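Local atomic coordinates of ribosome hibernation protein YHBH (Vibrio cholerae serotype O1, PDB entry 4HEI), a protein that associates with 100S ribosome dimers in stationary phase and inhibits translation, probably by binding the small ribosomal subunit. Residues A[13-24]-A[70-81]. Residues are numbered along the deposited sequence; the frame is centred on the assembly and turned at random.
Sequences TDSMQDYVHSKF and MYAAIDSLVDKL
The ring of Tyr19 is sandwiched between Tyr71 on one face and Lys23 on the other. Tyr71 comes in edge-on, a T-shaped pair with planes 71° apart, its CD1 standing 3.6 Å above the plane of the Tyr19 ring near the rim; Lys23 CG covers the opposite face. At the edge of the Tyr71 ring, in its plane, lie Tyr19 CB and a water. The carboxylate of Asp75 sits at the edge of the Tyr19 ring, its plane nearly perpendicular to the ring. Lys23 NZ pairs with Asp75 OD1 as a salt bridge at 2.9 Å, although OD1 sits too close to Tyr19 OH in the model and its place is uncertain. Lys23 gets there by folding back at chi2 and chi3 (both -68°), and a second water ties its NZ to the carbonyl O of Asp75.

Toward the start of helix 14-27, Tyr71 OH is hydrogen-bonded to Ser15 OG at 2.7 Å, and the first water bridges that OH to Thr13 OG1, which also caps the helix by accepting from Met16 N.

On the sheet side of these polar groups the contact is apolar. Ile74 puts CG2 beside Tyr19 and CD1 3.9 Å from Val20 CG2, the Met16 and Met70 side chains cross at about a right angle, SD of Met16 against CG of Met70, and Phe24 CZ meets Leu81 CD1. Below, Val20 rests on Ile5, and Met16 and Met70 share Leu41. Segments 14-24 and 70-81, nearly parallel (crossing angle -20°, axes 10.9 Å apart at their closest), thus lie side by side on one four-stranded sheet: the beta-alpha-beta-beta-beta-alpha fold of the HPF/YfiA family, which resembles double-stranded RNA-binding domains.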
loop_
_atom_site.group_PDB
_atom_site.type_symbol
_atom_site.label_atom_id
_atom_site.label_comp_id
_atom_site.label_asym_id
_atom_site.label_seq_id
_atom_site.Cartn_x
_atom_site.Cartn_y
_atom_site.Cartn_z
ATOM N N THR A 13 -1.443 -3.299 -14.691
ATOM C CA THR A 13 -2.699 -3.015 -15.381
ATOM C C THR A 13 -3.481 -1.894 -14.714
ATOM O O THR A 13 -3.224 -1.542 -13.562
ATOM C CB THR A 13 -3.611 -4.256 -15.413
ATOM O OG1 THR A 13 -3.975 -4.610 -14.076
ATOM C CG2 THR A 13 -2.893 -5.432 -16.058
ATOM N N ASP A 14 -4.442 -1.333 -15.438
ATOM C CA ASP A 14 -5.256 -0.263 -14.880
ATOM C C ASP A 14 -6.117 -0.806 -13.753
ATOM O O ASP A 14 -6.490 -0.069 -12.845
ATOM C CB ASP A 14 -6.137 0.363 -15.958
ATOM C CG ASP A 14 -5.333 1.124 -16.987
ATOM O OD1 ASP A 14 -4.525 1.986 -16.580
ATOM O OD2 ASP A 14 -5.507 0.862 -18.195
ATOM N N SER A 15 -6.430 -2.097 -13.816
ATOM C CA SER A 15 -7.232 -2.724 -12.772
ATOM C C SER A 15 -6.454 -2.719 -11.462
ATOM O O SER A 15 -7.014 -2.436 -10.406
ATOM C CB SER A 15 -7.592 -4.163 -13.149
ATOM O OG SER A 15 -8.267 -4.801 -12.076
ATOM N N MET A 16 -5.166 -3.044 -11.529
ATOM C CA MET A 16 -4.336 -3.048 -10.334
ATOM C C MET A 16 -4.296 -1.643 -9.758
ATOM O O MET A 16 -4.522 -1.443 -8.566
ATOM C CB MET A 16 -2.906 -3.500 -10.654
ATOM C CG MET A 16 -2.685 -4.994 -10.552
ATOM S SD MET A 16 -1.024 -5.446 -11.094
ATOM C CE MET A 16 -1.383 -6.142 -12.688
ATOM N N GLN A 17 -4.008 -0.669 -10.611
ATOM C CA GLN A 17 -3.940 0.708 -10.156
ATOM C C GLN A 17 -5.276 1.169 -9.598
ATOM O O GLN A 17 -5.321 1.799 -8.542
ATOM C CB GLN A 17 -3.466 1.617 -11.293
ATOM C CG GLN A 17 -2.004 1.372 -11.642
ATOM C CD GLN A 17 -1.438 2.387 -12.611
ATOM O OE1 GLN A 17 -1.631 2.286 -13.820
ATOM N NE2 GLN A 17 -0.740 3.381 -12.079
ATOM N N ASP A 18 -6.364 0.842 -10.292
ATOM C CA ASP A 18 -7.692 1.225 -9.816
ATOM C C ASP A 18 -7.952 0.600 -8.449
ATOM O O ASP A 18 -8.455 1.259 -7.533
ATOM C CB ASP A 18 -8.781 0.769 -10.795
ATOM C CG ASP A 18 -8.756 1.540 -12.104
ATOM O OD1 ASP A 18 -8.225 2.667 -12.125
ATOM O OD2 ASP A 18 -9.284 1.023 -13.112
ATOM N N TYR A 19 -7.603 -0.675 -8.316
ATOM C CA TYR A 19 -7.800 -1.387 -7.062
ATOM C C TYR A 19 -6.997 -0.737 -5.943
ATOM O O TYR A 19 -7.512 -0.513 -4.847
ATOM C CB TYR A 19 -7.378 -2.853 -7.213
ATOM C CG TYR A 19 -7.709 -3.701 -6.012
ATOM C CD1 TYR A 19 -9.032 -3.998 -5.692
ATOM C CD2 TYR A 19 -6.703 -4.197 -5.186
ATOM C CE1 TYR A 19 -9.344 -4.765 -4.581
ATOM C CE2 TYR A 19 -7.005 -4.962 -4.071
ATOM C CZ TYR A 19 -8.327 -5.242 -3.776
ATOM O OH TYR A 19 -8.634 -5.997 -2.676
ATOM N N VAL A 20 -5.730 -0.442 -6.215
ATOM C CA VAL A 20 -4.881 0.192 -5.213
ATOM C C VAL A 20 -5.508 1.509 -4.777
ATOM O O VAL A 20 -5.617 1.788 -3.583
ATOM C CB VAL A 20 -3.471 0.464 -5.756
ATOM C CG1 VAL A 20 -2.680 1.306 -4.753
ATOM C CG2 VAL A 20 -2.747 -0.868 -6.011
ATOM N N HIS A 21 -5.922 2.314 -5.746
ATOM C CA HIS A 21 -6.548 3.592 -5.428
ATOM C C HIS A 21 -7.791 3.387 -4.571
ATOM O O HIS A 21 -8.027 4.125 -3.609
ATOM C CB HIS A 21 -6.889 4.342 -6.717
ATOM C CG HIS A 21 -5.786 5.232 -7.191
ATOM N ND1 HIS A 21 -5.444 6.397 -6.538
ATOM C CD2 HIS A 21 -4.918 5.110 -8.223
ATOM C CE1 HIS A 21 -4.413 6.955 -7.148
ATOM N NE2 HIS A 21 -4.074 6.194 -8.174
ATOM N N SER A 22 -8.572 2.369 -4.906
ATOM C CA SER A 22 -9.779 2.062 -4.154
ATOM C C SER A 22 -9.453 1.818 -2.678
ATOM O O SER A 22 -10.081 2.398 -1.784
ATOM C CB SER A 22 -10.459 0.826 -4.753
ATOM O OG SER A 22 -11.637 0.504 -4.041
ATOM N N LYS A 23 -8.462 0.966 -2.426
ATOM C CA LYS A 23 -8.055 0.638 -1.061
ATOM C C LYS A 23 -7.590 1.866 -0.273
ATOM O O LYS A 23 -7.926 2.019 0.901
ATOM C CB LYS A 23 -6.925 -0.401 -1.083
ATOM C CG LYS A 23 -7.246 -1.666 -1.865
ATOM C CD LYS A 23 -8.326 -2.501 -1.192
ATOM C CE LYS A 23 -7.827 -3.092 0.112
ATOM N NZ LYS A 23 -8.792 -4.068 0.684
ATOM N N PHE A 24 -6.812 2.736 -0.912
ATOM C CA PHE A 24 -6.308 3.927 -0.243
ATOM C C PHE A 24 -7.367 5.007 -0.043
ATOM O O PHE A 24 -7.305 5.770 0.920
ATOM C CB PHE A 24 -5.083 4.463 -0.985
ATOM C CG PHE A 24 -3.817 3.745 -0.619
ATOM C CD1 PHE A 24 -3.117 4.096 0.532
ATOM C CD2 PHE A 24 -3.363 2.674 -1.379
ATOM C CE1 PHE A 24 -1.981 3.385 0.921
ATOM C CE2 PHE A 24 -2.231 1.958 -0.998
ATOM C CZ PHE A 24 -1.539 2.314 0.156
ATOM N N MET A 70 -1.447 -11.204 -6.952
ATOM C CA MET A 70 -1.148 -9.801 -6.659
ATOM C C MET A 70 -2.245 -9.046 -5.916
ATOM O O MET A 70 -1.964 -8.263 -5.015
ATOM C CB MET A 70 -0.795 -9.055 -7.950
ATOM C CG MET A 70 -0.350 -7.608 -7.734
ATOM S SD MET A 70 1.077 -7.468 -6.619
ATOM C CE MET A 70 2.390 -7.851 -7.737
ATOM N N TYR A 71 -3.500 -9.277 -6.277
ATOM C CA TYR A 71 -4.582 -8.582 -5.597
ATOM C C TYR A 71 -4.658 -9.014 -4.144
ATOM O O TYR A 71 -4.943 -8.204 -3.260
ATOM C CB TYR A 71 -5.901 -8.834 -6.329
ATOM C CG TYR A 71 -5.967 -8.120 -7.659
ATOM C CD1 TYR A 71 -6.436 -6.811 -7.749
ATOM C CD2 TYR A 71 -5.527 -8.743 -8.824
ATOM C CE1 TYR A 71 -6.469 -6.139 -8.959
ATOM C CE2 TYR A 71 -5.555 -8.081 -10.047
ATOM C CZ TYR A 71 -6.027 -6.780 -10.110
ATOM O OH TYR A 71 -6.058 -6.126 -11.315
ATOM N N ALA A 72 -4.386 -10.289 -3.886
ATOM C CA ALA A 72 -4.394 -10.804 -2.524
ATOM C C ALA A 72 -3.197 -10.198 -1.784
ATOM O O ALA A 72 -3.266 -9.921 -0.587
ATOM C CB ALA A 72 -4.290 -12.325 -2.535
ATOM N N ALA A 73 -2.100 -10.004 -2.508
ATOM C CA ALA A 73 -0.901 -9.413 -1.916
ATOM C C ALA A 73 -1.223 -7.990 -1.460
ATOM O O ALA A 73 -0.864 -7.581 -0.355
ATOM C CB ALA A 73 0.236 -9.394 -2.937
ATOM N N ILE A 74 -1.910 -7.242 -2.316
ATOM C CA ILE A 74 -2.281 -5.874 -1.988
ATOM C C ILE A 74 -3.200 -5.838 -0.772
ATOM O O ILE A 74 -3.052 -4.981 0.094
ATOM C CB ILE A 74 -2.962 -5.187 -3.189
ATOM C CG1 ILE A 74 -1.944 -5.040 -4.327
ATOM C CG2 ILE A 74 -3.506 -3.821 -2.783
ATOM C CD1 ILE A 74 -2.567 -4.702 -5.662
ATOM N N ASP A 75 -4.155 -6.762 -0.700
ATOM C CA ASP A 75 -5.053 -6.789 0.450
ATOM C C ASP A 75 -4.287 -7.049 1.727
ATOM O O ASP A 75 -4.580 -6.457 2.762
ATOM C CB ASP A 75 -6.119 -7.868 0.286
ATOM C CG ASP A 75 -7.138 -7.509 -0.750
ATOM O OD1 ASP A 75 -7.737 -6.421 -0.623
ATOM O OD2 ASP A 75 -7.341 -8.310 -1.684
ATOM N N SER A 76 -3.318 -7.957 1.664
ATOM C CA SER A 76 -2.518 -8.264 2.844
ATOM C C SER A 76 -1.681 -7.051 3.231
ATOM O O SER A 76 -1.518 -6.754 4.420
ATOM C CB SER A 76 -1.601 -9.460 2.578
ATOM O OG SER A 76 -2.371 -10.630 2.363
ATOM N N LEU A 77 -1.154 -6.352 2.225
ATOM C CA LEU A 77 -0.342 -5.166 2.477
ATOM C C LEU A 77 -1.155 -4.122 3.229
ATOM O O LEU A 77 -0.701 -3.578 4.227
ATOM C CB LEU A 77 0.157 -4.560 1.159
ATOM C CG LEU A 77 0.814 -3.175 1.255
ATOM C CD1 LEU A 77 2.025 -3.233 2.182
ATOM C CD2 LEU A 77 1.232 -2.710 -0.142
ATOM N N VAL A 78 -2.356 -3.836 2.737
ATOM C CA VAL A 78 -3.203 -2.845 3.380
ATOM C C VAL A 78 -3.510 -3.223 4.827
ATOM O O VAL A 78 -3.501 -2.365 5.709
ATOM C CB VAL A 78 -4.508 -2.639 2.590
ATOM C CG1 VAL A 78 -5.453 -1.718 3.353
ATOM C CG2 VAL A 78 -4.174 -2.041 1.234
ATOM N N ASP A 79 -3.771 -4.500 5.078
ATOM C CA ASP A 79 -4.041 -4.928 6.443
ATOM C C ASP A 79 -2.848 -4.619 7.344
ATOM O O ASP A 79 -3.028 -4.230 8.496
ATOM C CB ASP A 79 -4.374 -6.422 6.501
ATOM C CG ASP A 79 -5.794 -6.719 6.043
ATOM O OD1 ASP A 79 -6.694 -5.921 6.367
ATOM O OD2 ASP A 79 -6.018 -7.750 5.374
ATOM N N LYS A 80 -1.634 -4.777 6.821
ATOM C CA LYS A 80 -0.435 -4.483 7.607
ATOM C C LYS A 80 -0.311 -2.976 7.847
ATOM O O LYS A 80 0.038 -2.540 8.943
ATOM C CB LYS A 80 0.825 -4.982 6.894
ATOM C CG LYS A 80 0.927 -6.489 6.746
ATOM C CD LYS A 80 2.305 -6.885 6.225
ATOM C CE LYS A 80 2.408 -8.383 6.001
ATOM N NZ LYS A 80 3.785 -8.775 5.581
ATOM N N LEU A 81 -0.596 -2.186 6.816
ATOM C CA LEU A 81 -0.514 -0.733 6.927
ATOM C C LEU A 81 -1.539 -0.206 7.929
ATOM O O LEU A 81 -1.234 0.662 8.739
ATOM C CB LEU A 81 -0.752 -0.080 5.558
ATOM C CG LEU A 81 0.272 -0.379 4.459
ATOM C CD1 LEU A 81 -0.195 0.254 3.155
ATOM C CD2 LEU A 81 1.635 0.171 4.862
HETATM O O HOH W 1 -5.020 -7.186 -13.477
HETATM O O HOH W 2 -7.164 -5.022 3.184
#